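Local atomic coordinates of lovastatin nonaketide synthase, polyketide synthase component (Aspergillus terreus, PDB entry 7CPX), a protein that builds the nonaketide backbone of lovastatin by repeated condensation of malonyl units with reductions and a single methylation, giving carrier-bound dihydromonacolin L. Residues G245-S250 / G366-T371; V129-H134 / A206-I211. The protein carries 2 engineered substitutions. All coordinates share one frame; numbering follows the deposited sequence.

In the fold
Along the chain the two contacts follow one another in series, neither nesting nor crossing. Contact 2 comes first: strand 126-131 runs into residues 129-134, and the chain returns at 206-211 after 71 intervening residues that hold strand 174-177, Cys181 and helix 183-196. Contact 1 then opens at 245-250 and closes at 366-371 after 115 intervening residues, a loop that includes His320. The two meet in the ketosynthase sheet, where strands 203-209 and 247-255 are antiparallel neighbours, Cys249 O lying 2.9 Å from Gly207 N. Contact 2 thus pairs strands within the sheet, whereas contact 1 ties the sheet to the start of helix 369-386.

Contact 1: G245-S250 / G366-T371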
ATOM      1  N   GLY A 245     -13.082  -2.973  31.006  1.00 79.02           N
ATOM      2  CA  GLY A 245     -14.512  -3.223  30.987  1.00 79.02           C
ATOM      3  C   GLY A 245     -15.255  -2.067  30.358  1.00 79.02           C
ATOM      4  O   GLY A 245     -14.891  -0.907  30.539  1.00 79.02           O
ATOM      5  N   GLU A 246     -16.300  -2.398  29.607  1.00 82.04           N
ATOM      6  CA  GLU A 246     -17.162  -1.395  29.002  1.00 82.04           C
ATOM      7  C   GLU A 246     -18.298  -1.078  29.961  1.00 82.04           C
ATOM      8  O   GLU A 246     -19.089  -1.961  30.308  1.00 82.04           O
ATOM      9  CB  GLU A 246     -17.726  -1.883  27.671  1.00 82.04           C
ATOM     10  CG  GLU A 246     -16.725  -1.963  26.555  1.00 82.04           C
ATOM     11  CD  GLU A 246     -17.401  -2.057  25.206  1.00 82.04           C
ATOM     12  OE1 GLU A 246     -18.566  -2.508  25.158  1.00 82.04           O
ATOM     13  OE2 GLU A 246     -16.785  -1.665  24.193  1.00 82.04           O
ATOM     14  N   ALA A 247     -18.390   0.181  30.376  1.00 79.40           N
ATOM     15  CA  ALA A 247     -19.463   0.590  31.265  1.00 79.40           C
ATOM     16  C   ALA A 247     -19.739   2.071  31.070  1.00 79.40           C
ATOM     17  O   ALA A 247     -18.814   2.873  30.910  1.00 79.40           O
ATOM     18  CB  ALA A 247     -19.119   0.298  32.727  1.00 79.40           C
ATOM     19  N   VAL A 248     -21.021   2.416  31.079  1.00 79.15           N
ATOM     20  CA  VAL A 248     -21.475   3.799  31.051  1.00 79.15           C
ATOM     21  C   VAL A 248     -22.451   3.965  32.203  1.00 79.15           C
ATOM     22  O   VAL A 248     -23.535   3.369  32.196  1.00 79.15           O
ATOM     23  CB  VAL A 248     -22.129   4.172  29.716  1.00 79.15           C
ATOM     24  CG1 VAL A 248     -22.539   5.631  29.726  1.00 79.15           C
ATOM     25  CG2 VAL A 248     -21.174   3.888  28.572  1.00 79.15           C
ATOM     26  N   CYS A 249     -22.079   4.775  33.183  1.00 78.71           N
ATOM     27  CA  CYS A 249     -22.885   4.986  34.375  1.00 78.71           C
ATOM     28  C   CYS A 249     -23.291   6.446  34.458  1.00 78.71           C
ATOM     29  O   CYS A 249     -22.551   7.331  34.027  1.00 78.71           O
ATOM     30  CB  CYS A 249     -22.119   4.589  35.637  1.00 78.71           C
ATOM     31  SG  CYS A 249     -23.088   4.700  37.158  1.00 78.71           S
ATOM     32  N   SER A 250     -24.479   6.688  34.999  1.00 79.59           N
ATOM     33  CA  SER A 250     -24.943   8.032  35.292  1.00 79.59           C
ATOM     34  C   SER A 250     -25.634   8.002  36.641  1.00 79.59           C
ATOM     35  O   SER A 250     -26.432   7.103  36.911  1.00 79.59           O
ATOM     36  CB  SER A 250     -25.899   8.546  34.213  1.00 79.59           C
ATOM     37  OG  SER A 250     -25.280   8.537  32.941  1.00 79.59           O
ATOM     38  N   GLY A 366     -15.411  -5.687  35.540  1.00 80.30           N
ATOM     39  CA  GLY A 366     -14.152  -5.311  34.942  1.00 80.30           C
ATOM     40  C   GLY A 366     -13.725  -3.903  35.318  1.00 80.30           C
ATOM     41  O   GLY A 366     -14.502  -3.089  35.815  1.00 80.30           O
ATOM     42  N   HIS A 367     -12.453  -3.622  35.065  1.00 82.89           N
ATOM     43  CA  HIS A 367     -11.909  -2.285  35.273  1.00 82.89           C
ATOM     44  C   HIS A 367     -12.407  -1.388  34.151  1.00 82.89           C
ATOM     45  O   HIS A 367     -11.870  -1.401  33.042  1.00 82.89           O
ATOM     46  CB  HIS A 367     -10.388  -2.326  35.311  1.00 82.89           C
ATOM     47  CG  HIS A 367      -9.760  -0.995  35.574  1.00 82.89           C
ATOM     48  ND1 HIS A 367      -9.330  -0.609  36.824  1.00 82.89           N
ATOM     49  CD2 HIS A 367      -9.504   0.047  34.750  1.00 82.89           C
ATOM     50  CE1 HIS A 367      -8.828   0.610  36.758  1.00 82.89           C
ATOM     51  NE2 HIS A 367      -8.922   1.031  35.510  1.00 82.89           N
ATOM     52  N   THR A 368     -13.442  -0.599  34.437  1.00 79.88           N
ATOM     53  CA  THR A 368     -14.084   0.242  33.435  1.00 79.88           C
ATOM     54  C   THR A 368     -13.474   1.639  33.380  1.00 79.88           C
ATOM     55  O   THR A 368     -14.155   2.601  33.009  1.00 79.88           O
ATOM     56  CB  THR A 368     -15.587   0.321  33.699  1.00 79.88           C
ATOM     57  OG1 THR A 368     -15.821   0.938  34.967  1.00 79.88           O
ATOM     58  CG2 THR A 368     -16.202  -1.067  33.699  1.00 79.88           C
ATOM     59  N   GLU A 369     -12.204   1.766  33.761  1.00 83.14           N
ATOM     60  CA  GLU A 369     -11.436   2.989  33.563  1.00 83.14           C
ATOM     61  C   GLU A 369     -12.199   4.234  34.006  1.00 83.14           C
ATOM     62  O   GLU A 369     -12.391   4.453  35.205  1.00 83.14           O
ATOM     63  CB  GLU A 369     -11.034   3.110  32.091  1.00 83.14           C
ATOM     64  CG  GLU A 369     -10.253   1.925  31.552  1.00 83.14           C
ATOM     65  CD  GLU A 369      -8.831   1.868  32.070  1.00 83.14           C
ATOM     66  OE1 GLU A 369      -8.525   2.569  33.055  1.00 83.14           O
ATOM     67  OE2 GLU A 369      -8.015   1.129  31.481  1.00 83.14           O
ATOM     68  N   GLY A 370     -12.645   5.050  33.046  1.00 79.63           N
ATOM     69  CA  GLY A 370     -13.217   6.340  33.394  1.00 79.63           C
ATOM     70  C   GLY A 370     -14.402   6.224  34.331  1.00 79.63           C
ATOM     71  O   GLY A 370     -14.489   6.944  35.329  1.00 79.63           O
ATOM     72  N   THR A 371     -15.323   5.315  34.033  1.00 77.86           N
ATOM     73  CA  THR A 371     -16.498   5.109  34.865  1.00 77.86           C
ATOM     74  C   THR A 371     -16.225   4.181  36.038  1.00 77.86           C
ATOM     75  O   THR A 371     -17.115   3.982  36.872  1.00 77.86           O
ATOM     76  CB  THR A 371     -17.647   4.543  34.030  1.00 77.86           C
ATOM     77  OG1 THR A 371     -18.885   4.732  34.724  1.00 77.86           O
ATOM     78  CG2 THR A 371     -17.442   3.073  33.794  1.00 77.86           C
TER
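The backbone N of Gly245 donates a hydrogen bond of 2.8 Å to the carbonyl O of His367. The bond is bent, with 133° at the hydrogen, and the donor stands well above the plane of the carbonyl. Just beyond it, Gly245 O receives the CA-H of Thr368 at 3.2 Å, so that the two backbones are joined at successive points. Glycine suits position 245 because a CB there would run into the methyl of Thr368. Gly366 is needed for a different reason: its positive phi of 85° would jam a side chain against the preceding carbonyl.

Further on, small side chains fill the interface. The methyl of Ala247 lies against two threonine methyls, CB being 3.4 Å from Thr368 CG2 and equally near Thr371 CG2. Thr368 brings its methyl there by keeping CG2 beside its own backbone N, anti to the carbonyl carbon. In Thr371 the hydroxyl is the branch anti to the backbone N (chi1 -162°), which places OG1 3.4 Å from Cys249 CB and lays CG2 against Ala247. His367, by contrast, has its CB directed away from 245-250. Its ring approaches Cys181 and His320 to about 3 Å between nearest side-chain atoms, consistent with the predicted ketosynthase active site formed by these three residues.

In the sheet, strand 247-255 lies between 203-209 and 11-19. Ala247 and Cys249 face helix 369-386, where Cys249 also meets Leu374 and Met378, while Val248 and Ser250 point away to pack on helix 97-113.

Contact 2: V129-H134 / A206-I211; sequences VGVMTH and AGANLI
Val129 and Val131 lie beside Ala206 and Ala208 on adjacent strands, the four side chains projecting from the same face of the sheet. The strands, 126-131 and 203-209, are parallel neighbours in the thiolase-type fold of the ketosynthase, and their short segments diverge by only 18°. The branched valines reach across to the small alanines: Val129 CG2 comes within 4.0 Å of Ala206 CB, and Val131 CG1 within 3.9 Å of Ala208 CB. Val131 directs CG1 across the strand gap by setting it beside its backbone N, anti to the carbonyl carbon. Alanine suits this face because Leu102 of helix 97-113 lies over it, touching Val129, Ala206 and Ala208.

Gly130 and Gly207, paired between these residues, contribute no side chain to the other face. Further along the two segments, Thr133 OG1 and Asn209 OD1 meet as their side chains cross obliquely, but the modelled separation is too short to be trusted. Nearby, Met132 is about 5 Å from the predicted catalytic Cys181, side chain to side chain, and the ring of His134 stacks on His134 of the second subunit.

The backbone ladder is more regular. Gly130 N donates to Ala206 O at 2.8 Å, nearly straight at 161°. The same glycine also offers its carbonyl to that strand: Gly130 O accepts Ala208 N at 2.9 Å and also lies 3.2 Å from Gly207 CA, in a CA-H...O contact.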
ATOM      1  N   VAL A 129     -18.693  14.386  33.726  1.00 74.09           N
ATOM      2  CA  VAL A 129     -18.523  13.100  33.065  1.00 74.09           C
ATOM      3  C   VAL A 129     -17.057  12.705  33.139  1.00 74.09           C
ATOM      4  O   VAL A 129     -16.173  13.490  32.777  1.00 74.09           O
ATOM      5  CB  VAL A 129     -19.007  13.153  31.606  1.00 74.09           C
ATOM      6  CG1 VAL A 129     -18.889  11.789  30.953  1.00 74.09           C
ATOM      7  CG2 VAL A 129     -20.439  13.632  31.553  1.00 74.09           C
ATOM      8  N   GLY A 130     -16.805  11.487  33.605  1.00 74.27           N
ATOM      9  CA  GLY A 130     -15.472  10.932  33.631  1.00 74.27           C
ATOM     10  C   GLY A 130     -15.239   9.990  32.470  1.00 74.27           C
ATOM     11  O   GLY A 130     -15.821   8.902  32.408  1.00 74.27           O
ATOM     12  N   VAL A 131     -14.396  10.406  31.533  1.00 76.00           N
ATOM     13  CA  VAL A 131     -14.059   9.610  30.363  1.00 76.00           C
ATOM     14  C   VAL A 131     -12.548   9.594  30.217  1.00 76.00           C
ATOM     15  O   VAL A 131     -11.890  10.635  30.322  1.00 76.00           O
ATOM     16  CB  VAL A 131     -14.725  10.160  29.087  1.00 76.00           C
ATOM     17  CG1 VAL A 131     -16.225  10.216  29.262  1.00 76.00           C
ATOM     18  CG2 VAL A 131     -14.183  11.530  28.766  1.00 76.00           C
ATOM     19  N   MET A 132     -12.000   8.408  29.976  1.00 82.73           N
ATOM     20  CA  MET A 132     -10.565   8.218  29.840  1.00 82.73           C
ATOM     21  C   MET A 132     -10.166   7.520  28.553  1.00 82.73           C
ATOM     22  O   MET A 132      -9.026   7.696  28.108  1.00 82.73           O
ATOM     23  CB  MET A 132     -10.035   7.396  31.026  1.00 82.73           C
ATOM     24  CG  MET A 132      -8.552   7.054  30.982  1.00 82.73           C
ATOM     25  SD  MET A 132      -8.184   5.600  31.975  1.00 82.73           S
ATOM     26  CE  MET A 132      -7.568   4.490  30.711  1.00 82.73           C
ATOM     27  N   THR A 133     -11.066   6.771  27.924  1.00 84.94           N
ATOM     28  CA  THR A 133     -10.685   5.783  26.926  1.00 84.94           C
ATOM     29  C   THR A 133     -11.431   6.002  25.619  1.00 84.94           C
ATOM     30  O   THR A 133     -12.063   5.078  25.096  1.00 84.94           O
ATOM     31  CB  THR A 133     -10.940   4.370  27.448  1.00 84.94           C
ATOM     32  OG1 THR A 133     -10.799   4.351  28.874  1.00 84.94           O
ATOM     33  CG2 THR A 133      -9.941   3.413  26.839  1.00 84.94           C
ATOM     34  N   HIS A 134     -11.364   7.216  25.082  1.00 84.83           N
ATOM     35  CA  HIS A 134     -12.056   7.781  23.933  1.00 84.83           C
ATOM     36  C   HIS A 134     -11.563   7.104  22.662  1.00 84.83           C
ATOM     37  O   HIS A 134     -10.895   7.725  21.830  1.00 84.83           O
ATOM     38  CB  HIS A 134     -11.830   9.294  23.858  1.00 84.83           C
ATOM     39  CG  HIS A 134     -10.384   9.690  23.834  1.00 84.83           C
ATOM     40  ND1 HIS A 134      -9.534   9.338  22.809  1.00 84.83           N
ATOM     41  CD2 HIS A 134      -9.641  10.404  24.712  1.00 84.83           C
ATOM     42  CE1 HIS A 134      -8.329   9.819  23.055  1.00 84.83           C
ATOM     43  NE2 HIS A 134      -8.366  10.470  24.203  1.00 84.83           N
ATOM     44  N   ALA A 206     -21.463  11.262  35.846  1.00 75.21           N
ATOM     45  CA  ALA A 206     -21.479  10.182  34.880  1.00 75.21           C
ATOM     46  C   ALA A 206     -20.057   9.727  34.597  1.00 75.21           C
ATOM     47  O   ALA A 206     -19.081  10.398  34.927  1.00 75.21           O
ATOM     48  CB  ALA A 206     -22.170  10.614  33.582  1.00 75.21           C
ATOM     49  N   GLY A 207     -19.963   8.557  33.985  1.00 75.44           N
ATOM     50  CA  GLY A 207     -18.689   8.020  33.558  1.00 75.44           C
ATOM     51  C   GLY A 207     -18.902   7.122  32.368  1.00 75.44           C
ATOM     52  O   GLY A 207     -19.957   6.496  32.226  1.00 75.44           O
ATOM     53  N   ALA A 208     -17.895   7.057  31.504  1.00 76.07           N
ATOM     54  CA  ALA A 208     -18.018   6.282  30.276  1.00 76.07           C
ATOM     55  C   ALA A 208     -16.662   5.721  29.886  1.00 76.07           C
ATOM     56  O   ALA A 208     -15.715   6.482  29.665  1.00 76.07           O
ATOM     57  CB  ALA A 208     -18.583   7.141  29.145  1.00 76.07           C
ATOM     58  N   ASN A 209     -16.577   4.397  29.802  1.00 79.15           N
ATOM     59  CA  ASN A 209     -15.434   3.716  29.215  1.00 79.15           C
ATOM     60  C   ASN A 209     -15.960   2.667  28.254  1.00 79.15           C
ATOM     61  O   ASN A 209     -16.785   1.832  28.636  1.00 79.15           O
ATOM     62  CB  ASN A 209     -14.553   3.065  30.277  1.00 79.15           C
ATOM     63  CG  ASN A 209     -13.483   2.177  29.679  1.00 79.15           C
ATOM     64  OD1 ASN A 209     -12.415   2.646  29.288  1.00 79.15           O
ATOM     65  ND2 ASN A 209     -13.764   0.881  29.607  1.00 79.15           N
ATOM     66  N   LEU A 210     -15.490   2.711  27.014  1.00 80.45           N
ATOM     67  CA  LEU A 210     -15.959   1.806  25.980  1.00 80.45           C
ATOM     68  C   LEU A 210     -14.778   1.226  25.221  1.00 80.45           C
ATOM     69  O   LEU A 210     -13.711   1.838  25.126  1.00 80.45           O
ATOM     70  CB  LEU A 210     -16.904   2.517  25.010  1.00 80.45           C
ATOM     71  CG  LEU A 210     -18.223   2.986  25.623  1.00 80.45           C
ATOM     72  CD1 LEU A 210     -19.051   3.696  24.583  1.00 80.45           C
ATOM     73  CD2 LEU A 210     -18.995   1.819  26.208  1.00 80.45           C
ATOM     74  N   ILE A 211     -14.992   0.031  24.679  1.00 82.41           N
ATOM     75  CA  ILE A 211     -13.972  -0.691  23.935  1.00 82.41           C
ATOM     76  C   ILE A 211     -14.361  -0.678  22.465  1.00 82.41           C
ATOM     77  O   ILE A 211     -15.084  -1.561  21.991  1.00 82.41           O
ATOM     78  CB  ILE A 211     -13.813  -2.124  24.470  1.00 82.41           C
ATOM     79  CG1 ILE A 211     -13.129  -2.093  25.835  1.00 82.41           C
ATOM     80  CG2 ILE A 211     -13.029  -2.970  23.493  1.00 82.41           C
ATOM     81  CD1 ILE A 211     -13.376  -3.312  26.672  1.00 82.41           C
TER